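Local coordinates for protein nicotinate-nucleotide pyrophosphorylase (Pyrococcus furiosus, PDB 2I14) that probably couples nicotinate to 5-phospho-alpha-D-ribose 1-diphosphate, at the cost of ATP, to form nicotinate beta-D-ribonucleotide on the route to NAD(+), at residues V48-L53 / K302-A307; W59-G64 / G85-P90; S119-A124 / G296-A301; V330-N335 / K389-E394. One frame throughout, in Å; residues are numbered along the deposited sequence.

Interaction 1: residues V48-L53 / K302-A307; sequences VTTTSL and KPVDFA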
loop_
_atom_site.group_PDB
_atom_site.type_symbol
_atom_site.label_atom_id
_atom_site.label_comp_id
_atom_site.label_asym_id
_atom_site.label_seq_id
_atom_site.Cartn_x
_atom_site.Cartn_y
_atom_site.Cartn_z
ATOM N N VAL A 48 7.743 38.193 -2.615
ATOM C CA VAL A 48 7.218 37.176 -3.510
ATOM C C VAL A 48 7.929 35.871 -3.164
ATOM O O VAL A 48 9.157 35.773 -3.271
ATOM C CB VAL A 48 7.455 37.527 -4.972
ATOM C CG1 VAL A 48 7.064 36.359 -5.836
ATOM C CG2 VAL A 48 6.616 38.722 -5.351
ATOM N N THR A 49 7.158 34.885 -2.712
ATOM C CA THR A 49 7.708 33.572 -2.335
ATOM C C THR A 49 6.708 32.443 -2.609
ATOM O O THR A 49 5.666 32.645 -3.221
ATOM C CB THR A 49 8.011 33.502 -0.827
ATOM O OG1 THR A 49 6.771 33.602 -0.120
ATOM C CG2 THR A 49 8.914 34.647 -0.381
ATOM N N THR A 50 7.054 31.249 -2.161
ATOM C CA THR A 50 6.172 30.088 -2.272
ATOM C C THR A 50 6.453 29.347 -1.003
ATOM O O THR A 50 7.573 29.395 -0.485
ATOM C CB THR A 50 6.510 29.088 -3.414
ATOM O OG1 THR A 50 7.839 28.585 -3.247
ATOM C CG2 THR A 50 6.405 29.736 -4.739
ATOM N N THR A 51 5.440 28.655 -0.507
ATOM C CA THR A 51 5.595 27.885 0.718
ATOM C C THR A 51 5.892 26.458 0.315
ATOM O O THR A 51 6.167 25.607 1.154
ATOM C CB THR A 51 4.312 27.917 1.563
ATOM O OG1 THR A 51 3.207 27.507 0.752
ATOM C CG2 THR A 51 4.059 29.321 2.099
ATOM N N SER A 52 5.848 26.213 -0.988
ATOM C CA SER A 52 6.116 24.888 -1.521
ATOM C C SER A 52 6.392 24.966 -3.008
ATOM O O SER A 52 6.072 25.949 -3.663
ATOM C CB SER A 52 4.894 24.006 -1.328
ATOM O OG SER A 52 3.852 24.482 -2.172
ATOM N N LEU A 53 6.974 23.907 -3.538
ATOM C CA LEU A 53 7.250 23.808 -4.960
ATOM C C LEU A 53 6.428 22.613 -5.413
ATOM O O LEU A 53 6.070 21.758 -4.616
ATOM C CB LEU A 53 8.745 23.548 -5.202
ATOM C CG LEU A 53 9.651 24.726 -4.839
ATOM C CD1 LEU A 53 11.073 24.240 -4.629
ATOM C CD2 LEU A 53 9.561 25.782 -5.933
ATOM N N LYS A 302 3.490 22.152 -13.922
ATOM C CA LYS A 302 2.677 22.899 -12.978
ATOM C C LYS A 302 3.372 24.167 -12.521
ATOM O O LYS A 302 4.573 24.162 -12.269
ATOM C CB LYS A 302 2.394 22.075 -11.726
ATOM C CG LYS A 302 1.759 20.721 -11.949
ATOM C CD LYS A 302 1.601 20.013 -10.601
ATOM C CE LYS A 302 1.507 18.506 -10.757
ATOM N NZ LYS A 302 1.602 17.871 -9.418
ATOM N N PRO A 303 2.620 25.268 -12.383
ATOM C CA PRO A 303 3.140 26.562 -11.937
ATOM C C PRO A 303 3.707 26.467 -10.523
ATOM O O PRO A 303 3.444 25.502 -9.812
ATOM C CB PRO A 303 1.911 27.449 -11.965
ATOM C CG PRO A 303 1.098 26.853 -13.066
ATOM C CD PRO A 303 1.224 25.392 -12.828
ATOM N N VAL A 304 4.477 27.473 -10.117
ATOM C CA VAL A 304 5.051 27.528 -8.769
ATOM C C VAL A 304 4.101 28.446 -8.021
ATOM O O VAL A 304 3.909 29.577 -8.432
ATOM C CB VAL A 304 6.481 28.140 -8.793
ATOM C CG1 VAL A 304 7.061 28.195 -7.394
ATOM C CG2 VAL A 304 7.380 27.307 -9.692
ATOM N N ASP A 305 3.493 27.949 -6.947
ATOM C CA ASP A 305 2.517 28.730 -6.175
ATOM C C ASP A 305 3.167 29.978 -5.595
ATOM O O ASP A 305 3.386 30.061 -4.386
ATOM C CB ASP A 305 1.914 27.877 -5.033
ATOM C CG ASP A 305 0.468 28.280 -4.685
ATOM O OD1 ASP A 305 -0.056 27.872 -3.609
ATOM O OD2 ASP A 305 -0.153 29.001 -5.502
ATOM N N PHE A 306 3.477 30.939 -6.463
ATOM C CA PHE A 306 4.112 32.200 -6.062
ATOM C C PHE A 306 3.079 33.183 -5.506
ATOM O O PHE A 306 2.019 33.367 -6.094
ATOM C CB PHE A 306 4.842 32.826 -7.267
ATOM C CG PHE A 306 6.286 32.421 -7.390
ATOM C CD1 PHE A 306 6.839 32.119 -8.633
ATOM C CD2 PHE A 306 7.103 32.352 -6.266
ATOM C CE1 PHE A 306 8.184 31.749 -8.758
ATOM C CE2 PHE A 306 8.452 31.981 -6.377
ATOM C CZ PHE A 306 8.991 31.678 -7.630
ATOM N N ALA A 307 3.379 33.812 -4.378
ATOM C CA ALA A 307 2.445 34.768 -3.802
ATOM C C ALA A 307 3.120 36.078 -3.408
ATOM O O ALA A 307 4.267 36.088 -2.974
ATOM C CB ALA A 307 1.750 34.155 -2.595
#

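Interaction 2: residues W59-G64 / G85-P90; sequences WGVLVG and GTIFHP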
loop_
_atom_site.group_PDB
_atom_site.type_symbol
_atom_site.label_atom_id
_atom_site.label_comp_id
_atom_site.label_asym_id
_atom_site.label_seq_id
_atom_site.Cartn_x
_atom_site.Cartn_y
_atom_site.Cartn_z
ATOM N N TRP A 59 14.005 22.180 -4.933
ATOM C CA TRP A 59 14.404 23.448 -5.525
ATOM C C TRP A 59 13.606 23.732 -6.779
ATOM O O TRP A 59 12.946 22.856 -7.313
ATOM C CB TRP A 59 15.878 23.391 -5.926
ATOM C CG TRP A 59 16.083 22.728 -7.276
ATOM C CD1 TRP A 59 15.756 23.235 -8.535
ATOM C CD2 TRP A 59 16.537 21.410 -7.493
ATOM N NE1 TRP A 59 15.974 22.283 -9.506
ATOM C CE2 TRP A 59 16.456 21.156 -8.896
ATOM C CE3 TRP A 59 17.002 20.409 -6.646
ATOM C CZ2 TRP A 59 16.826 19.944 -9.453
ATOM C CZ3 TRP A 59 17.373 19.201 -7.197
ATOM C CH2 TRP A 59 17.283 18.974 -8.592
ATOM N N GLY A 60 13.732 24.954 -7.276
ATOM C CA GLY A 60 13.063 25.350 -8.505
ATOM C C GLY A 60 13.954 26.327 -9.263
ATOM O O GLY A 60 14.944 26.821 -8.710
ATOM N N VAL A 61 13.617 26.613 -10.518
ATOM C CA VAL A 61 14.409 27.545 -11.330
ATOM C C VAL A 61 13.640 28.839 -11.540
ATOM O O VAL A 61 12.580 28.829 -12.157
ATOM C CB VAL A 61 14.747 26.944 -12.723
ATOM C CG1 VAL A 61 15.420 27.997 -13.593
ATOM C CG2 VAL A 61 15.636 25.714 -12.573
ATOM N N LEU A 62 14.183 29.948 -11.041
ATOM C CA LEU A 62 13.527 31.245 -11.174
ATOM C C LEU A 62 13.453 31.720 -12.616
ATOM O O LEU A 62 14.469 31.741 -13.312
ATOM C CB LEU A 62 14.271 32.300 -10.375
ATOM C CG LEU A 62 13.425 33.354 -9.651
ATOM C CD1 LEU A 62 14.242 34.645 -9.563
ATOM C CD2 LEU A 62 12.100 33.611 -10.380
ATOM N N VAL A 63 12.258 32.111 -13.062
ATOM C CA VAL A 63 12.076 32.597 -14.429
ATOM C C VAL A 63 10.988 33.655 -14.573
ATOM O O VAL A 63 9.912 33.533 -13.989
ATOM C CB VAL A 63 11.726 31.461 -15.379
ATOM C CG1 VAL A 63 11.615 32.001 -16.803
ATOM C CG2 VAL A 63 12.779 30.371 -15.290
ATOM N N GLY A 64 11.262 34.687 -15.364
ATOM C CA GLY A 64 10.278 35.737 -15.568
ATOM C C GLY A 64 10.640 37.096 -14.994
ATOM O O GLY A 64 9.894 38.062 -15.159
ATOM N N GLY A 85 16.913 32.839 -13.567
ATOM C CA GLY A 85 17.618 31.580 -13.690
ATOM C C GLY A 85 18.196 31.083 -12.382
ATOM O O GLY A 85 18.687 29.963 -12.308
ATOM N N THR A 86 18.146 31.906 -11.345
ATOM C CA THR A 86 18.664 31.499 -10.044
ATOM C C THR A 86 17.890 30.313 -9.455
ATOM O O THR A 86 16.663 30.212 -9.577
ATOM C CB THR A 86 18.592 32.657 -9.016
ATOM O OG1 THR A 86 19.334 33.775 -9.500
ATOM C CG2 THR A 86 19.160 32.227 -7.669
ATOM N N ILE A 87 18.615 29.411 -8.810
ATOM C CA ILE A 87 17.983 28.274 -8.180
ATOM C C ILE A 87 17.459 28.857 -6.890
ATOM O O ILE A 87 18.175 29.595 -6.219
ATOM C CB ILE A 87 19.015 27.190 -7.859
ATOM C CG1 ILE A 87 19.660 26.699 -9.165
ATOM C CG2 ILE A 87 18.371 26.063 -7.057
ATOM C CD1 ILE A 87 18.683 26.170 -10.205
ATOM N N PHE A 88 16.215 28.562 -6.544
ATOM C CA PHE A 88 15.652 29.090 -5.302
ATOM C C PHE A 88 14.907 28.038 -4.481
ATOM O O PHE A 88 14.779 26.875 -4.874
ATOM C CB PHE A 88 14.699 30.249 -5.589
ATOM C CG PHE A 88 13.376 29.807 -6.120
ATOM C CD1 PHE A 88 13.249 29.392 -7.430
ATOM C CD2 PHE A 88 12.267 29.759 -5.292
ATOM C CE1 PHE A 88 12.039 28.941 -7.902
ATOM C CE2 PHE A 88 11.057 29.310 -5.760
ATOM C CZ PHE A 88 10.941 28.902 -7.063
ATOM N N HIS A 89 14.388 28.471 -3.341
ATOM C CA HIS A 89 13.675 27.575 -2.446
ATOM C C HIS A 89 12.464 28.230 -1.815
ATOM O O HIS A 89 12.214 29.424 -1.980
ATOM C CB HIS A 89 14.616 27.103 -1.338
ATOM C CG HIS A 89 15.950 26.641 -1.837
ATOM N ND1 HIS A 89 16.108 25.489 -2.574
ATOM C CD2 HIS A 89 17.186 27.181 -1.712
ATOM C CE1 HIS A 89 17.385 25.335 -2.877
ATOM N NE2 HIS A 89 18.060 26.349 -2.367
ATOM N N PRO A 90 11.676 27.435 -1.088
ATOM C CA PRO A 90 10.491 28.001 -0.441
ATOM C C PRO A 90 10.907 28.992 0.639
ATOM O O PRO A 90 11.992 28.892 1.195
ATOM C CB PRO A 90 9.808 26.770 0.136
ATOM C CG PRO A 90 10.177 25.694 -0.848
ATOM C CD PRO A 90 11.636 25.960 -1.075
#

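Interaction 3: residues S119-A124 / G296-A301; sequences SGIATA and GAIASA. With PCP (1-alpha-pyrophosphoryl-2-alpha,3-alpha-dihydroxy-4-beta-cyclopentane-methanol-5-phosphate), chain I.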
loop_
_atom_site.group_PDB
_atom_site.type_symbol
_atom_site.label_atom_id
_atom_site.label_comp_id
_atom_site.label_asym_id
_atom_site.label_seq_id
_atom_site.Cartn_x
_atom_site.Cartn_y
_atom_site.Cartn_z
ATOM N N SER A 119 8.653 29.806 -14.169
ATOM C CA SER A 119 9.429 29.095 -13.163
ATOM C C SER A 119 9.037 27.628 -13.144
ATOM O O SER A 119 9.894 26.747 -12.999
ATOM C CB SER A 119 9.197 29.716 -11.793
ATOM O OG SER A 119 9.903 30.944 -11.692
ATOM N N GLY A 120 7.738 27.385 -13.296
ATOM C CA GLY A 120 7.238 26.030 -13.315
ATOM C C GLY A 120 7.845 25.223 -14.449
ATOM O O GLY A 120 8.466 24.180 -14.236
ATOM N N ILE A 121 7.675 25.707 -15.672
ATOM C CA ILE A 121 8.227 25.022 -16.827
ATOM C C ILE A 121 9.742 24.836 -16.723
ATOM O O ILE A 121 10.266 23.756 -17.018
ATOM C CB ILE A 121 7.901 25.781 -18.096
ATOM C CG1 ILE A 121 6.382 25.847 -18.255
ATOM C CG2 ILE A 121 8.548 25.097 -19.286
ATOM C CD1 ILE A 121 5.901 26.536 -19.525
ATOM N N ALA A 122 10.444 25.883 -16.301
ATOM C CA ALA A 122 11.900 25.802 -16.171
ATOM C C ALA A 122 12.331 24.665 -15.233
ATOM O O ALA A 122 13.068 23.754 -15.635
ATOM C CB ALA A 122 12.455 27.131 -15.675
ATOM N N THR A 123 11.865 24.725 -13.985
ATOM C CA THR A 123 12.185 23.712 -12.992
ATOM C C THR A 123 11.935 22.341 -13.583
ATOM O O THR A 123 12.764 21.447 -13.474
ATOM C CB THR A 123 11.315 23.888 -11.738
ATOM O OG1 THR A 123 11.462 25.226 -11.255
ATOM C CG2 THR A 123 11.742 22.923 -10.643
ATOM N N ALA A 124 10.781 22.180 -14.216
ATOM C CA ALA A 124 10.446 20.908 -14.822
ATOM C C ALA A 124 11.586 20.531 -15.750
ATOM O O ALA A 124 12.185 19.468 -15.616
ATOM C CB ALA A 124 9.162 21.038 -15.607
ATOM N N GLY A 296 4.645 17.658 -23.145
ATOM C CA GLY A 296 3.853 18.070 -21.998
ATOM C C GLY A 296 4.482 18.169 -20.624
ATOM O O GLY A 296 4.174 19.104 -19.895
ATOM N N ALA A 297 5.349 17.222 -20.269
ATOM C CA ALA A 297 6.009 17.221 -18.965
ATOM C C ALA A 297 6.758 18.514 -18.667
ATOM O O ALA A 297 7.116 18.783 -17.520
ATOM C CB ALA A 297 6.952 16.059 -18.874
ATOM N N ILE A 298 6.987 19.317 -19.701
ATOM C CA ILE A 298 7.707 20.573 -19.530
ATOM C C ILE A 298 6.798 21.749 -19.803
ATOM O O ILE A 298 6.729 22.668 -18.997
ATOM C CB ILE A 298 8.980 20.644 -20.471
ATOM C CG1 ILE A 298 9.971 19.532 -20.086
ATOM C CG2 ILE A 298 9.660 22.017 -20.357
ATOM C CD1 ILE A 298 11.187 19.482 -20.942
ATOM N N ALA A 299 6.092 21.717 -20.930
ATOM C CA ALA A 299 5.196 22.818 -21.296
ATOM C C ALA A 299 3.972 22.903 -20.382
ATOM O O ALA A 299 3.555 23.986 -19.954
ATOM C CB ALA A 299 4.750 22.669 -22.745
ATOM N N SER A 300 3.403 21.745 -20.092
ATOM C CA SER A 300 2.236 21.661 -19.245
ATOM C C SER A 300 2.668 21.457 -17.800
ATOM O O SER A 300 1.885 20.976 -16.973
ATOM C CB SER A 300 1.352 20.489 -19.677
ATOM O OG SER A 300 0.995 20.593 -21.040
ATOM N N ALA A 301 3.913 21.793 -17.498
ATOM C CA ALA A 301 4.412 21.646 -16.140
ATOM C C ALA A 301 3.528 22.485 -15.208
ATOM O O ALA A 301 2.883 23.417 -15.658
ATOM C CB ALA A 301 5.864 22.118 -16.072
HETATM C C1 PCP I . 4.419 14.242 -30.143
HETATM C C2 PCP I . 4.528 15.779 -30.028
HETATM C C3 PCP I . 6.033 16.040 -29.769
HETATM C C4 PCP I . 6.499 14.840 -28.914
HETATM C C5 PCP I . 5.641 13.742 -29.441
HETATM C CP PCP I . 6.375 15.035 -27.370
HETATM O O1 PCP I . 4.567 13.778 -31.588
HETATM O O2 PCP I . 4.102 16.421 -31.233
HETATM O O3 PCP I . 6.818 16.071 -30.975
HETATM O OP PCP I . 5.014 15.281 -26.868
HETATM P P PCP I . 4.452 14.679 -25.457
HETATM O O1P PCP I . 3.738 15.781 -24.776
HETATM O O2P PCP I . 5.647 14.212 -24.687
HETATM O O3P PCP I . 3.522 13.574 -25.831
HETATM P PA PCP I . 4.477 12.266 -32.077
HETATM O O1A PCP I . 3.157 11.719 -31.564
HETATM O O2A PCP I . 5.664 11.554 -31.461
HETATM O O3A PCP I . 4.552 12.398 -33.633
HETATM P PB PCP I . 4.047 13.390 -34.711
HETATM O O1B PCP I . 4.263 12.873 -36.093
HETATM O O2B PCP I . 4.745 14.659 -34.650
HETATM O O3B PCP I . 2.591 13.670 -34.545
#

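Interaction 4: residues V330-N335 / K389-E394; sequences VYRCEN and KKFNLE. With ZN (zinc ion), chain G.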
loop_
_atom_site.group_PDB
_atom_site.type_symbol
_atom_site.label_atom_id
_atom_site.label_comp_id
_atom_site.label_asym_id
_atom_site.label_seq_id
_atom_site.Cartn_x
_atom_site.Cartn_y
_atom_site.Cartn_z
ATOM N N VAL A 330 18.795 37.131 0.972
ATOM C CA VAL A 330 19.181 35.731 0.909
ATOM C C VAL A 330 20.635 35.630 0.471
ATOM O O VAL A 330 20.993 36.064 -0.620
ATOM C CB VAL A 330 18.307 34.945 -0.102
ATOM C CG1 VAL A 330 16.867 34.920 0.352
ATOM C CG2 VAL A 330 18.376 35.585 -1.451
ATOM N N TYR A 331 21.475 35.060 1.329
ATOM C CA TYR A 331 22.895 34.907 1.014
ATOM C C TYR A 331 23.214 33.493 0.558
ATOM O O TYR A 331 22.832 32.520 1.194
ATOM C CB TYR A 331 23.772 35.296 2.215
ATOM C CG TYR A 331 23.654 36.765 2.562
ATOM C CD1 TYR A 331 22.566 37.241 3.293
ATOM C CD2 TYR A 331 24.582 37.690 2.090
ATOM C CE1 TYR A 331 22.398 38.600 3.544
ATOM C CE2 TYR A 331 24.423 39.056 2.337
ATOM C CZ TYR A 331 23.327 39.503 3.066
ATOM O OH TYR A 331 23.158 40.848 3.324
ATOM N N ARG A 332 23.914 33.398 -0.566
ATOM C CA ARG A 332 24.274 32.123 -1.147
ATOM C C ARG A 332 25.782 31.988 -1.204
ATOM O O ARG A 332 26.476 32.915 -1.604
ATOM C CB ARG A 332 23.722 32.037 -2.564
ATOM C CG ARG A 332 23.660 30.634 -3.082
ATOM C CD ARG A 332 24.014 30.520 -4.548
ATOM N NE ARG A 332 23.481 31.600 -5.368
ATOM C CZ ARG A 332 23.221 31.484 -6.668
ATOM N NH1 ARG A 332 23.428 30.330 -7.288
ATOM N NH2 ARG A 332 22.788 32.528 -7.358
ATOM N N CYS A 333 26.299 30.837 -0.802
ATOM C CA CYS A 333 27.732 30.642 -0.865
ATOM C C CYS A 333 27.976 29.885 -2.160
ATOM O O CYS A 333 27.033 29.483 -2.825
ATOM C CB CYS A 333 28.226 29.824 0.324
ATOM S SG CYS A 333 28.112 28.069 0.057
ATOM N N GLU A 334 29.236 29.694 -2.523
ATOM C CA GLU A 334 29.567 28.984 -3.750
ATOM C C GLU A 334 29.239 27.503 -3.653
ATOM O O GLU A 334 29.357 26.777 -4.630
ATOM C CB GLU A 334 31.052 29.128 -4.062
ATOM C CG GLU A 334 31.525 30.551 -4.221
ATOM C CD GLU A 334 32.940 30.739 -3.694
ATOM O OE1 GLU A 334 33.852 29.985 -4.116
ATOM O OE2 GLU A 334 33.137 31.643 -2.851
ATOM N N ASN A 335 28.850 27.048 -2.469
ATOM C CA ASN A 335 28.518 25.642 -2.288
ATOM C C ASN A 335 27.018 25.415 -2.219
ATOM O O ASN A 335 26.550 24.430 -1.649
ATOM C CB ASN A 335 29.201 25.098 -1.037
ATOM C CG ASN A 335 30.705 25.125 -1.158
ATOM O OD1 ASN A 335 31.271 24.601 -2.119
ATOM N ND2 ASN A 335 31.364 25.744 -0.187
ATOM N N LYS A 389 25.279 21.947 -11.809
ATOM C CA LYS A 389 26.517 21.192 -11.618
ATOM C C LYS A 389 27.323 21.609 -10.397
ATOM O O LYS A 389 27.783 20.754 -9.636
ATOM C CB LYS A 389 27.398 21.307 -12.856
ATOM C CG LYS A 389 26.815 20.625 -14.074
ATOM C CD LYS A 389 27.623 19.402 -14.462
ATOM C CE LYS A 389 26.977 18.651 -15.631
ATOM N NZ LYS A 389 26.768 19.506 -16.837
ATOM N N LYS A 390 27.494 22.918 -10.209
ATOM C CA LYS A 390 28.253 23.417 -9.071
ATOM C C LYS A 390 27.594 22.990 -7.757
ATOM O O LYS A 390 28.260 22.457 -6.858
ATOM C CB LYS A 390 28.355 24.942 -9.135
ATOM C CG LYS A 390 29.311 25.530 -8.106
ATOM C CD LYS A 390 29.299 27.070 -8.070
ATOM C CE LYS A 390 30.004 27.721 -9.272
ATOM N NZ LYS A 390 29.179 27.756 -10.521
ATOM N N PHE A 391 26.283 23.210 -7.661
ATOM C CA PHE A 391 25.518 22.869 -6.465
ATOM C C PHE A 391 25.168 21.391 -6.366
ATOM O O PHE A 391 24.635 20.935 -5.357
ATOM C CB PHE A 391 24.236 23.693 -6.430
ATOM C CG PHE A 391 24.470 25.159 -6.427
ATOM C CD1 PHE A 391 23.459 26.030 -6.787
ATOM C CD2 PHE A 391 25.705 25.676 -6.047
ATOM C CE1 PHE A 391 23.667 27.397 -6.773
ATOM C CE2 PHE A 391 25.923 27.039 -6.027
ATOM C CZ PHE A 391 24.896 27.905 -6.395
ATOM N N ASN A 392 25.449 20.649 -7.425
ATOM C CA ASN A 392 25.168 19.225 -7.443
ATOM C C ASN A 392 23.690 18.918 -7.144
ATOM O O ASN A 392 23.384 18.104 -6.267
ATOM C CB ASN A 392 26.076 18.531 -6.430
ATOM C CG ASN A 392 26.179 17.036 -6.662
ATOM O OD1 ASN A 392 26.773 16.320 -5.856
ATOM N ND2 ASN A 392 25.606 16.554 -7.767
ATOM N N LEU A 393 22.784 19.570 -7.884
ATOM C CA LEU A 393 21.336 19.390 -7.719
ATOM C C LEU A 393 20.924 17.943 -7.971
ATOM O O LEU A 393 21.421 17.293 -8.894
ATOM C CB LEU A 393 20.574 20.315 -8.667
ATOM C CG LEU A 393 20.887 21.800 -8.505
ATOM C CD1 LEU A 393 20.001 22.631 -9.434
ATOM C CD2 LEU A 393 20.679 22.194 -7.056
ATOM N N GLU A 394 19.999 17.454 -7.148
ATOM C CA GLU A 394 19.537 16.074 -7.228
ATOM C C GLU A 394 18.063 15.920 -7.601
ATOM O O GLU A 394 17.202 16.630 -7.080
ATOM C CB GLU A 394 19.808 15.374 -5.883
ATOM C CG GLU A 394 20.284 16.317 -4.721
ATOM C CD GLU A 394 19.239 17.364 -4.236
ATOM O OE1 GLU A 394 18.171 16.956 -3.724
ATOM O OE2 GLU A 394 19.492 18.593 -4.353
HETATM ZN ZN ZN G . 28.626 27.108 2.183
#

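Interaction 1: residues V48-L53 / K302-A307
T49 and A307 form an antiparallel hydrogen-bonded pair: T49 N reaches A307 O at 3.1 Å, and A307 N returns to T49 O at 2.8 Å. Beyond this pair the two chains no longer follow a regular ladder, and side chains take over. The dense part is built round F306. V304, with its CG1 turned away from its own backbone N (chi1 180°), places that methyl 3.9 Å above the centre of the F306 ring, and the same CG1 meets L53 CD2 at 3.8 Å, the two side chains lying alongside. V48 CG1 comes to F306 CD2 at 4.0 Å, its side chain at about a right angle to that of F306, while T49 O lies at the ring edge. Shrinking F306 to a serine would probably open a gap under V304 CG1 and beside V48 CG1, leaving both methyls without the ring they pack on. The looser side holds T51, S52 and D305, the exposed centre of an inverse gamma turn; D305 OD2 makes a weak hydrogen bond to H144 NE2 of the second subunit. The contact thus joins strand 43-49 to the start of strand 307-313. F306 packs against L115, S116 and S119 of helix 108-131, and its ring meets that of F88 from strand 87-88.

Interaction 2: residues W59-G64 / G85-P90
F88 and G60 meet because the F88 side chain is folded back between its own backbone N and carbonyl carbon (chi1 76°), which carries the ring across to the neighbouring strand. There CD1 lies 3.3 Å from G60 O and CE1 3.5 Å from G60 C, an approach made possible by the lack of a side chain on G60; L62 N sits at the ring edge. With I87 CG1 beside the backbone N (chi1 -62°), CG2 stands anti to that N and packs alongside W59 CB at 3.8 Å, while CD1 meets V61 CG2 at 3.9 Å. V61 and I87 share one face of the ribbon, F88 the other. The backbones are tied at G60 and F88, whose mutual bonds run from F88 N to G60 O (3.1 Å) and from G60 N to F88 O (3.2 Å). Beyond the strands L62 adds two more backbone bonds: its N donates to T86 O at 2.9 Å, and its O accepts from G85 N. Outside the ribbon, V61 N is held by T123 OG1 of helix 108-131. The result is a two-stranded antiparallel ribbon, closed by segments some twenty residues apart, within the quinolinate phosphoribosyltransferase-type N-terminal domain.

Interaction 3: residues S119-A124 / G296-A301
I121 leans against the backbone of I298 and A299, and its side chain can be followed outward as an example of an aliphatic group laid over carbonyl oxygens. CB starts 3.4 Å from I298 O. With CG1 beside the backbone N (chi1 -61°), CG2 stands anti to it and meets both this oxygen and the CG2 methyl of I298, whose side chain crosses that of I121 at about a right angle. CG1 passes along I298 O at 3.3 Å, and the extended chain delivers CD1 to A299 O, 3.5 Å away. Thus each carbon of the side chain touches the backbone of the short helix 296-299. With a glycine at I121, the carbonyls of I298 and A299 and the I298 methyl would probably lose their apolar cover, and a gap would open between the two helices. One turn further on, A124 CB meets A301 CB at 3.5 Å and lies 3.6 Å from A297 O, small residues that let the backbones come close; A301 CB also rests near G120 O. At the other end of the short helix, G296 N gives PCP O1P a nearly straight bond (N-H...O 178°), which holds the 5-phosphate at the helix N terminus; PCP is also hydrogen-bonded to G276 N and to Y27 OH of the second subunit. Helix 108-131 therefore backs the helix that carries this phosphate contact. Helix 150-159 covers the pair, with I153 and A156 on I121 and A157 on I298, while S300 packs on P303 of the second subunit.

Interaction 4: residues V330-N335 / K389-E394
F391 presents the edge of its ring to R332, and the encounter is edge to edge rather than a stack. The guanidinium meets the ring rim around CZ and CE1 through NH1, the two planes standing 62° apart, and R332 CD approaches CZ as well. The R332 side chain starts out with CG anti to the backbone N (chi1 -162°) and then bends twice, which turns the guanidinium toward the ring. Farther round the same rim, E334 O lies 3.7 Å from F391 CE2, near the ring plane. This oxygen also touches the aliphatic part of K390, at 3.5 Å from CD, on the solvent side of the contact. In the next shell, R332 NH2 is hydrogen-bonded to Y383 OH of helix 377-390, so the guanidinium is tied to the helix whose end supplies F391. Y338 packs on both R332 and F391. The helix is ended by a Schellman motif, with N392 at positive phi as its C-prime residue, just after F391. Next to R332 in the chain, C333 binds zinc through SG at 2.4 Å; C350 SG and H337 ND1 bind the same zinc, and C353 also belongs to the site. The pairing of a cysteine-histidine with a cysteine-cysteine element resembles zinc-ribbon-type sites and probably has a structural role in the C-terminal domain, within which the R332 and F391 contact joins the zinc-bearing segment to the end of helix 377-390.

Following the chain from the N terminus, strand 43-49 opens the longest loop, which interaction 1 closes only at residues 302-307, after the parallel-stranded domain has been completed. Two shorter closures fall within that span: interaction 2, between strands 60-61 and 87-88, and interaction 3, from helix 108-131 to helix 296-299. These two follow one another in series, and neither crosses the other. Interaction 4 comes later, after interaction 1 has shut, and joins strand 328-333 to the end of helix 377-390. The contacts are nevertheless linked in space: interaction 2 touches all three others, whereas interaction 4 touches neither interaction 1 nor interaction 3. Together they tie N-terminal, barrel-like and zinc-bearing parts into one body.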